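Local coordinates for amine oxidase (Emericella nidulans, PDB 3PGB), which probably oxidises primary amines to aldehydes with the help of a copper ion and a topaquinone cofactor built into its own chain, at residues 612-617 with 722-727. Sequence-based numbering, arbitrary orientation.
Sequences EPRGYR and LNYLPG
The ring of Y724 is held between two side chains of the strand 613-617. Over one face lies the edge of Y616, whose CE1 sits above the ring centre; this edge-to-face pair has centroids 5.0 Å apart and planes at 60°. The opposite face takes the guanidinium of R614 in a cation-pi contact, CZ being 4.7 Å from the Y724 ring centroid. The group is tilted by 49° rather than stacked flat, with NH1 displaced toward the rim. A tyrosine suits this place because its electron-rich faces can receive both a C-H edge and a positive charge. With chi1 at -173°, CG points away from the backbone N of Y724 and the ring reaches in beside G615, CB lying 3.6 Å from G615 O. The long chain of R614, bent at chi3, turns its guanidinium back toward Y724, where NE also makes a weak bond of 2.9 Å to Y724 O.

G615, between R614 and Y616 in the strand, pairs with L722: L722 N gives to G615 O at 2.9 Å, and G615 N to L722 O at 3.2 Å. Without a side chain, G615 adds no bulk on the face that carries L722, an apolar residue fit for its buried site. Beyond it N723 turns with positive phi, which asparagine tolerates well. Its ND2 donates to a water that in turn donates to P613 O and E612 OE2; the E612 carboxylate can accept this bond and also the salt bridge from R578.

This is the last pair of an antiparallel ladder in the copper amine oxidase beta-sandwich domain, where strand 714-722 ends and the chain turns away from strand 613-619. The loop meets the second subunit: L722 packs on its H701, N723 N bonds to that H701, and L725 O to its T702.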
loop_
_atom_site.group_PDB
_atom_site.type_symbol
_atom_site.label_atom_id
_atom_site.label_comp_id
_atom_site.label_asym_id
_atom_site.label_seq_id
_atom_site.Cartn_x
_atom_site.Cartn_y
_atom_site.Cartn_z
ATOM N N GLU A 612 3.885 24.025 17.699
ATOM C CA GLU A 612 3.724 23.314 16.453
ATOM C C GLU A 612 2.224 23.183 16.124
ATOM O O GLU A 612 1.450 22.671 16.936
ATOM C CB GLU A 612 4.409 21.953 16.582
ATOM C CG GLU A 612 4.633 21.222 15.292
ATOM C CD GLU A 612 5.616 21.907 14.367
ATOM O OE1 GLU A 612 6.724 22.271 14.814
ATOM O OE2 GLU A 612 5.284 22.055 13.170
ATOM N N PRO A 613 1.803 23.664 14.939
ATOM C CA PRO A 613 0.381 23.604 14.589
ATOM C C PRO A 613 -0.164 22.184 14.567
ATOM O O PRO A 613 0.437 21.310 13.941
ATOM C CB PRO A 613 0.325 24.216 13.185
ATOM C CG PRO A 613 1.725 24.264 12.701
ATOM C CD PRO A 613 2.610 24.305 13.887
ATOM N N ARG A 614 -1.285 21.958 15.249
ATOM C CA ARG A 614 -1.894 20.621 15.316
ATOM C C ARG A 614 -2.662 20.305 14.031
ATOM O O ARG A 614 -3.330 21.175 13.474
ATOM C CB ARG A 614 -2.816 20.511 16.529
ATOM C CG ARG A 614 -2.104 20.697 17.874
ATOM C CD ARG A 614 -3.090 20.717 19.049
ATOM N NE ARG A 614 -3.871 19.484 19.107
ATOM C CZ ARG A 614 -4.940 19.279 19.878
ATOM N NH1 ARG A 614 -5.560 18.101 19.829
ATOM N NH2 ARG A 614 -5.398 20.228 20.694
ATOM N N GLY A 615 -2.567 19.066 13.554
ATOM C CA GLY A 615 -3.198 18.702 12.285
ATOM C C GLY A 615 -3.136 17.233 11.923
ATOM O O GLY A 615 -2.911 16.382 12.784
ATOM N N TYR A 616 -3.354 16.944 10.640
ATOM C CA TYR A 616 -3.396 15.574 10.112
ATOM C C TYR A 616 -2.641 15.493 8.789
ATOM O O TYR A 616 -2.881 16.301 7.893
ATOM C CB TYR A 616 -4.850 15.140 9.880
ATOM C CG TYR A 616 -5.517 14.461 11.055
ATOM C CD1 TYR A 616 -5.964 15.194 12.147
ATOM C CD2 TYR A 616 -5.721 13.082 11.064
ATOM C CE1 TYR A 616 -6.592 14.569 13.230
ATOM C CE2 TYR A 616 -6.343 12.449 12.137
ATOM C CZ TYR A 616 -6.775 13.197 13.215
ATOM O OH TYR A 616 -7.380 12.583 14.280
ATOM N N ARG A 617 -1.728 14.531 8.664
ATOM C CA ARG A 617 -1.008 14.320 7.408
ATOM C C ARG A 617 -1.899 13.535 6.470
ATOM O O ARG A 617 -2.562 12.598 6.895
ATOM C CB ARG A 617 0.335 13.581 7.615
ATOM C CG ARG A 617 0.835 12.814 6.373
ATOM C CD ARG A 617 2.315 12.975 6.087
ATOM N NE ARG A 617 3.149 11.983 6.760
ATOM C CZ ARG A 617 3.990 11.135 6.160
ATOM N NH1 ARG A 617 4.139 11.112 4.836
ATOM N NH2 ARG A 617 4.704 10.294 6.904
ATOM N N LEU A 722 -0.861 14.340 13.076
ATOM C CA LEU A 722 0.459 14.930 12.904
ATOM C C LEU A 722 0.598 16.056 13.925
ATOM O O LEU A 722 -0.085 17.073 13.821
ATOM C CB LEU A 722 0.618 15.451 11.476
ATOM C CG LEU A 722 2.034 15.764 10.981
ATOM C CD1 LEU A 722 2.655 16.880 11.796
ATOM C CD2 LEU A 722 2.913 14.527 11.013
ATOM N N ASN A 723 1.465 15.845 14.917
ATOM C CA ASN A 723 1.609 16.739 16.068
ATOM C C ASN A 723 0.279 17.112 16.725
ATOM O O ASN A 723 0.120 18.216 17.233
ATOM C CB ASN A 723 2.373 17.999 15.666
ATOM C CG ASN A 723 3.803 17.716 15.301
ATOM O OD1 ASN A 723 4.490 16.958 15.983
ATOM N ND2 ASN A 723 4.267 18.327 14.219
ATOM N N TYR A 724 -0.652 16.162 16.729
ATOM C CA TYR A 724 -2.033 16.390 17.138
ATOM C C TYR A 724 -2.245 16.017 18.591
ATOM O O TYR A 724 -2.952 16.709 19.331
ATOM C CB TYR A 724 -2.943 15.542 16.263
ATOM C CG TYR A 724 -4.416 15.795 16.441
ATOM C CD1 TYR A 724 -4.979 17.012 16.080
ATOM C CD2 TYR A 724 -5.256 14.800 16.927
ATOM C CE1 TYR A 724 -6.341 17.243 16.225
ATOM C CE2 TYR A 724 -6.611 15.018 17.073
ATOM C CZ TYR A 724 -7.148 16.245 16.720
ATOM O OH TYR A 724 -8.489 16.477 16.870
ATOM N N LEU A 725 -1.642 14.899 18.985
ATOM C CA LEU A 725 -1.743 14.384 20.348
ATOM C C LEU A 725 -0.380 14.464 21.026
ATOM O O LEU A 725 0.643 14.584 20.349
ATOM C CB LEU A 725 -2.221 12.931 20.308
ATOM C CG LEU A 725 -3.725 12.646 20.186
ATOM C CD1 LEU A 725 -4.536 13.876 19.843
ATOM C CD2 LEU A 725 -3.985 11.524 19.170
ATOM N N PRO A 726 -0.356 14.389 22.371
ATOM C CA PRO A 726 0.914 14.337 23.093
ATOM C C PRO A 726 1.769 13.141 22.686
ATOM O O PRO A 726 2.993 13.235 22.710
ATOM C CB PRO A 726 0.481 14.190 24.556
ATOM C CG PRO A 726 -0.891 14.703 24.605
ATOM C CD PRO A 726 -1.502 14.344 23.293
ATOM N N GLY A 727 1.120 12.029 22.324
ATOM C CA GLY A 727 1.820 10.810 21.928
ATOM C C GLY A 727 0.991 9.916 21.019
ATOM O O GLY A 727 -0.048 10.329 20.509
HETATM O O HOH W 1 2.869 20.416 12.759
#